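Local coordinates for outer surface protein (Bacillus cereus ATCC 14579, PDB 1X7F) that is of unknown function but probably hydrolyses the glycosidic bond of a 6-phospho-N-acetylmuramyl cell-wall fragment, at residues N172-Y183 / I216-R227. Numbering follows the deposited sequence.
Sequences NFYPQKFTGLPY and INDGLCTLEEHR
Two beta-alpha loops of the barrel domain, 172-183 and 216-227, which follow strands 167-170 and 201-204 respectively, meet around the R227 guanidinium and the E224 carboxylate. R227 NH1 and NH2 converge end-on on Y174 O, 2.9 and 2.8 Å away, with that oxygen in the guanidinium plane, while K177 CA and Q176 O lie over one face. E224 holds the guanidinium from its own loop, side-on, NE to OE2 at 2.7 Å and NH2 to OE1 at 2.8 Å. Arginine suits the place because its five N-H groups can serve a carboxylate and backbone carbonyls at once; NH1 also donates to D218 O. E224 has CG anti to its backbone N (chi1 -175°) and bends at chi2, which brings the carboxylate to face the type II turn Q176-T179 and its exit. OE2 takes a weak bond from F178 N in the turn, and OE1 meets G180 N just after it, on the anti side at 2.7 Å. G180, having no side chain, lets its backbone come close to this carboxylate. The eight-stranded parallel sheet, with a helix following most strands, is consistent with a TIM-like barrel; 167-170 and 201-204 are its sixth and seventh strands in chain order and would be neighbours in a closed barrel. The two loops are bridged where L181 N donates to T222 O and E224 N donates to L181 O. At the other end, D218 turns its anti lone pair to K177 N, 2.8 Å from OD2 and nearly straight (168°). The F173 ring packs edge-to-face with F203, and L220 CB sits over one of its faces, 4.2 Å from the centroid; the branched end of L220 places CD2 3.8 Å from P175 CB. T222 OG1 donates to N172 O and accepts from F203 N, tying both loops to strand 201-204.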
loop_
_atom_site.group_PDB
_atom_site.type_symbol
_atom_site.label_atom_id
_atom_site.label_comp_id
_atom_site.label_asym_id
_atom_site.label_seq_id
_atom_site.Cartn_x
_atom_site.Cartn_y
_atom_site.Cartn_z
ATOM N N ASN A 172 0.092 -11.472 -7.653
ATOM C CA ASN A 172 1.457 -11.893 -7.989
ATOM C C ASN A 172 2.409 -10.711 -7.862
ATOM O O ASN A 172 1.984 -9.552 -7.828
ATOM C CB ASN A 172 1.560 -12.405 -9.425
ATOM C CG ASN A 172 1.092 -13.833 -9.593
ATOM O OD1 ASN A 172 1.299 -14.693 -8.736
ATOM N ND2 ASN A 172 0.475 -14.104 -10.738
ATOM N N PHE A 173 3.705 -10.999 -7.801
ATOM C CA PHE A 173 4.692 -9.959 -8.030
ATOM C C PHE A 173 5.405 -10.329 -9.318
ATOM O O PHE A 173 5.218 -11.442 -9.819
ATOM C CB PHE A 173 5.647 -9.737 -6.837
ATOM C CG PHE A 173 6.413 -10.970 -6.390
ATOM C CD1 PHE A 173 7.201 -11.694 -7.276
ATOM C CD2 PHE A 173 6.404 -11.344 -5.038
ATOM C CE1 PHE A 173 7.927 -12.801 -6.864
ATOM C CE2 PHE A 173 7.123 -12.448 -4.597
ATOM C CZ PHE A 173 7.886 -13.194 -5.518
ATOM N N TYR A 174 6.201 -9.396 -9.855
ATOM C CA TYR A 174 6.776 -9.552 -11.206
ATOM C C TYR A 174 8.263 -9.200 -11.241
ATOM O O TYR A 174 8.624 -8.010 -11.250
ATOM C CB TYR A 174 5.947 -8.747 -12.225
ATOM C CG TYR A 174 4.549 -9.292 -12.310
ATOM C CD1 TYR A 174 3.541 -8.827 -11.455
ATOM C CD2 TYR A 174 4.242 -10.339 -13.200
ATOM C CE1 TYR A 174 2.248 -9.382 -11.495
ATOM C CE2 TYR A 174 2.957 -10.886 -13.259
ATOM C CZ TYR A 174 1.976 -10.406 -12.399
ATOM O OH TYR A 174 0.711 -10.951 -12.452
ATOM N N PRO A 175 9.109 -10.241 -11.217
ATOM C CA PRO A 175 10.573 -10.093 -11.179
ATOM C C PRO A 175 11.171 -9.512 -12.445
ATOM O O PRO A 175 12.256 -8.932 -12.377
ATOM C CB PRO A 175 11.076 -11.549 -11.025
ATOM C CG PRO A 175 9.869 -12.312 -10.523
ATOM C CD PRO A 175 8.708 -11.665 -11.201
ATOM N N GLN A 176 10.510 -9.722 -13.590
ATOM C CA GLN A 176 10.985 -9.183 -14.866
ATOM C C GLN A 176 10.466 -7.751 -15.068
ATOM O O GLN A 176 9.261 -7.513 -15.027
ATOM C CB GLN A 176 10.586 -10.083 -16.056
ATOM C CG GLN A 176 11.118 -9.561 -17.395
ATOM C CD GLN A 176 10.642 -10.333 -18.619
ATOM O OE1 GLN A 176 10.633 -9.793 -19.721
ATOM N NE2 GLN A 176 10.254 -11.587 -18.432
ATOM N N LYS A 177 11.378 -6.803 -15.284
ATOM C CA LYS A 177 10.982 -5.408 -15.534
ATOM C C LYS A 177 9.961 -5.307 -16.699
ATOM O O LYS A 177 10.038 -6.049 -17.690
ATOM C CB LYS A 177 12.199 -4.479 -15.743
ATOM C CG LYS A 177 13.126 -4.890 -16.866
ATOM C CD LYS A 177 13.930 -3.714 -17.429
ATOM C CE LYS A 177 15.082 -3.298 -16.548
ATOM N NZ LYS A 177 16.133 -2.644 -17.385
ATOM N N PHE A 178 8.993 -4.407 -16.523
ATOM C CA PHE A 178 7.956 -4.125 -17.504
ATOM C C PHE A 178 6.884 -5.214 -17.653
ATOM O O PHE A 178 5.997 -5.086 -18.504
ATOM C CB PHE A 178 8.561 -3.733 -18.857
ATOM C CG PHE A 178 9.329 -2.417 -18.831
ATOM C CD1 PHE A 178 10.695 -2.385 -19.107
ATOM C CD2 PHE A 178 8.677 -1.211 -18.567
ATOM C CE1 PHE A 178 11.403 -1.178 -19.131
ATOM C CE2 PHE A 178 9.380 0.002 -18.567
ATOM C CZ PHE A 178 10.750 0.015 -18.859
ATOM N N THR A 179 6.951 -6.265 -16.822
ATOM C CA THR A 179 5.917 -7.303 -16.848
ATOM C C THR A 179 4.918 -7.189 -15.720
ATOM O O THR A 179 4.006 -8.004 -15.635
ATOM C CB THR A 179 6.509 -8.735 -16.886
ATOM O OG1 THR A 179 7.193 -8.997 -15.652
ATOM C CG2 THR A 179 7.553 -8.866 -17.997
ATOM N N GLY A 180 5.084 -6.196 -14.849
ATOM C CA GLY A 180 4.122 -5.927 -13.792
ATOM C C GLY A 180 2.777 -5.515 -14.357
ATOM O O GLY A 180 2.669 -5.194 -15.554
ATOM N N LEU A 181 1.751 -5.517 -13.498
ATOM C CA LEU A 181 0.377 -5.232 -13.940
ATOM C C LEU A 181 0.171 -3.755 -14.292
ATOM O O LEU A 181 0.746 -2.889 -13.626
ATOM C CB LEU A 181 -0.648 -5.636 -12.859
ATOM C CG LEU A 181 -0.621 -7.091 -12.367
ATOM C CD1 LEU A 181 -1.797 -7.368 -11.421
ATOM C CD2 LEU A 181 -0.571 -8.093 -13.551
ATOM N N PRO A 182 -0.636 -3.474 -15.323
ATOM C CA PRO A 182 -1.068 -2.104 -15.604
ATOM C C PRO A 182 -2.155 -1.693 -14.631
ATOM O O PRO A 182 -2.837 -2.553 -14.050
ATOM C CB PRO A 182 -1.619 -2.181 -17.044
ATOM C CG PRO A 182 -2.074 -3.596 -17.208
ATOM C CD PRO A 182 -1.161 -4.428 -16.328
ATOM N N TYR A 183 -2.307 -0.385 -14.457
ATOM C CA TYR A 183 -3.201 0.140 -13.452
ATOM C C TYR A 183 -4.666 -0.301 -13.596
ATOM O O TYR A 183 -5.251 -0.810 -12.648
ATOM C CB TYR A 183 -3.117 1.677 -13.365
ATOM C CG TYR A 183 -3.929 2.193 -12.207
ATOM C CD1 TYR A 183 -3.472 2.036 -10.899
ATOM C CD2 TYR A 183 -5.170 2.798 -12.412
ATOM C CE1 TYR A 183 -4.212 2.494 -9.831
ATOM C CE2 TYR A 183 -5.928 3.264 -11.340
ATOM C CZ TYR A 183 -5.446 3.105 -10.062
ATOM O OH TYR A 183 -6.180 3.548 -9.001
ATOM N N ILE A 216 16.655 -14.018 -12.004
ATOM C CA ILE A 216 16.247 -12.672 -12.425
ATOM C C ILE A 216 15.412 -11.973 -11.366
ATOM O O ILE A 216 14.361 -12.467 -10.946
ATOM C CB ILE A 216 15.468 -12.711 -13.774
ATOM C CG1 ILE A 216 16.256 -13.470 -14.853
ATOM C CG2 ILE A 216 14.983 -11.288 -14.203
ATOM C CD1 ILE A 216 17.634 -12.919 -15.190
ATOM N N ASN A 217 15.884 -10.808 -10.945
ATOM C CA ASN A 217 15.185 -10.018 -9.949
ATOM C C ASN A 217 15.314 -8.527 -10.287
ATOM O O ASN A 217 16.303 -7.903 -9.947
ATOM C CB ASN A 217 15.711 -10.350 -8.528
ATOM C CG ASN A 217 14.882 -9.679 -7.416
ATOM O OD1 ASN A 217 14.093 -8.774 -7.674
ATOM N ND2 ASN A 217 15.050 -10.144 -6.180
ATOM N N ASP A 218 14.328 -7.977 -10.996
ATOM C CA ASP A 218 14.302 -6.543 -11.330
ATOM C C ASP A 218 13.450 -5.783 -10.325
ATOM O O ASP A 218 12.925 -4.711 -10.636
ATOM C CB ASP A 218 13.747 -6.292 -12.750
ATOM C CG ASP A 218 14.566 -6.951 -13.838
ATOM O OD1 ASP A 218 15.779 -7.168 -13.637
ATOM O OD2 ASP A 218 14.089 -7.291 -14.943
ATOM N N GLY A 219 13.304 -6.347 -9.129
ATOM C CA GLY A 219 12.364 -5.859 -8.140
ATOM C C GLY A 219 11.100 -6.693 -8.131
ATOM O O GLY A 219 10.703 -7.251 -9.157
ATOM N N LEU A 220 10.455 -6.767 -6.971
ATOM C CA LEU A 220 9.335 -7.685 -6.758
ATOM C C LEU A 220 8.088 -6.942 -6.293
ATOM O O LEU A 220 7.762 -6.916 -5.103
ATOM C CB LEU A 220 9.728 -8.801 -5.760
ATOM C CG LEU A 220 10.965 -9.656 -6.092
ATOM C CD1 LEU A 220 11.136 -10.794 -5.091
ATOM C CD2 LEU A 220 10.887 -10.249 -7.509
ATOM N N CYS A 221 7.400 -6.308 -7.237
ATOM C CA CYS A 221 6.159 -5.599 -6.936
ATOM C C CYS A 221 5.069 -6.096 -7.869
ATOM O O CYS A 221 5.352 -6.774 -8.862
ATOM C CB CYS A 221 6.347 -4.084 -7.103
ATOM S SG CYS A 221 7.056 -3.655 -8.706
ATOM N N THR A 222 3.825 -5.764 -7.534
ATOM C CA THR A 222 2.661 -6.148 -8.331
ATOM C C THR A 222 2.399 -5.192 -9.501
ATOM O O THR A 222 2.269 -5.628 -10.649
ATOM C CB THR A 222 1.418 -6.201 -7.435
ATOM O OG1 THR A 222 1.545 -7.282 -6.499
ATOM C CG2 THR A 222 0.179 -6.551 -8.267
ATOM N N LEU A 223 2.289 -3.900 -9.199
ATOM C CA LEU A 223 2.076 -2.877 -10.230
ATOM C C LEU A 223 3.404 -2.560 -10.886
ATOM O O LEU A 223 4.409 -2.322 -10.189
ATOM C CB LEU A 223 1.490 -1.586 -9.624
ATOM C CG LEU A 223 -0.029 -1.551 -9.445
ATOM C CD1 LEU A 223 -0.446 -0.531 -8.362
ATOM C CD2 LEU A 223 -0.774 -1.294 -10.779
ATOM N N GLU A 224 3.418 -2.525 -12.214
ATOM C CA GLU A 224 4.652 -2.166 -12.910
ATOM C C GLU A 224 5.125 -0.768 -12.517
ATOM O O GLU A 224 6.327 -0.551 -12.343
ATOM C CB GLU A 224 4.510 -2.293 -14.442
ATOM C CG GLU A 224 5.807 -2.051 -15.205
ATOM C CD GLU A 224 6.948 -2.932 -14.712
ATOM O OE1 GLU A 224 6.684 -4.092 -14.326
ATOM O OE2 GLU A 224 8.123 -2.483 -14.722
ATOM N N GLU A 225 4.182 0.157 -12.338
ATOM C CA GLU A 225 4.516 1.575 -12.091
ATOM C C GLU A 225 5.233 1.800 -10.763
ATOM O O GLU A 225 5.815 2.871 -10.533
ATOM C CB GLU A 225 3.259 2.459 -12.184
ATOM C CG GLU A 225 2.193 2.128 -11.131
ATOM C CD GLU A 225 0.838 2.682 -11.516
ATOM O OE1 GLU A 225 0.220 2.163 -12.484
ATOM O OE2 GLU A 225 0.386 3.635 -10.849
ATOM N N HIS A 226 5.207 0.782 -9.903
ATOM C CA HIS A 226 5.824 0.844 -8.587
ATOM C C HIS A 226 7.295 0.433 -8.585
ATOM O O HIS A 226 7.989 0.665 -7.596
ATOM C CB HIS A 226 5.060 -0.047 -7.606
ATOM C CG HIS A 226 3.766 0.535 -7.131
ATOM N ND1 HIS A 226 2.908 -0.154 -6.298
ATOM C CD2 HIS A 226 3.194 1.744 -7.347
ATOM C CE1 HIS A 226 1.861 0.601 -6.027
ATOM N NE2 HIS A 226 2.011 1.761 -6.649
ATOM N N ARG A 227 7.768 -0.168 -9.680
ATOM C CA ARG A 227 9.112 -0.775 -9.730
ATOM C C ARG A 227 10.253 0.161 -9.296
ATOM O O ARG A 227 11.240 -0.273 -8.669
ATOM C CB ARG A 227 9.394 -1.321 -11.130
ATOM C CG ARG A 227 10.610 -2.252 -11.214
ATOM C CD ARG A 227 10.713 -3.017 -12.543
ATOM N NE ARG A 227 9.507 -3.812 -12.789
ATOM C CZ ARG A 227 9.253 -4.999 -12.235
ATOM N NH1 ARG A 227 10.123 -5.576 -11.397
ATOM N NH2 ARG A 227 8.122 -5.615 -12.521
HETATM O O HOH W 1 1.455 -0.123 -13.562
#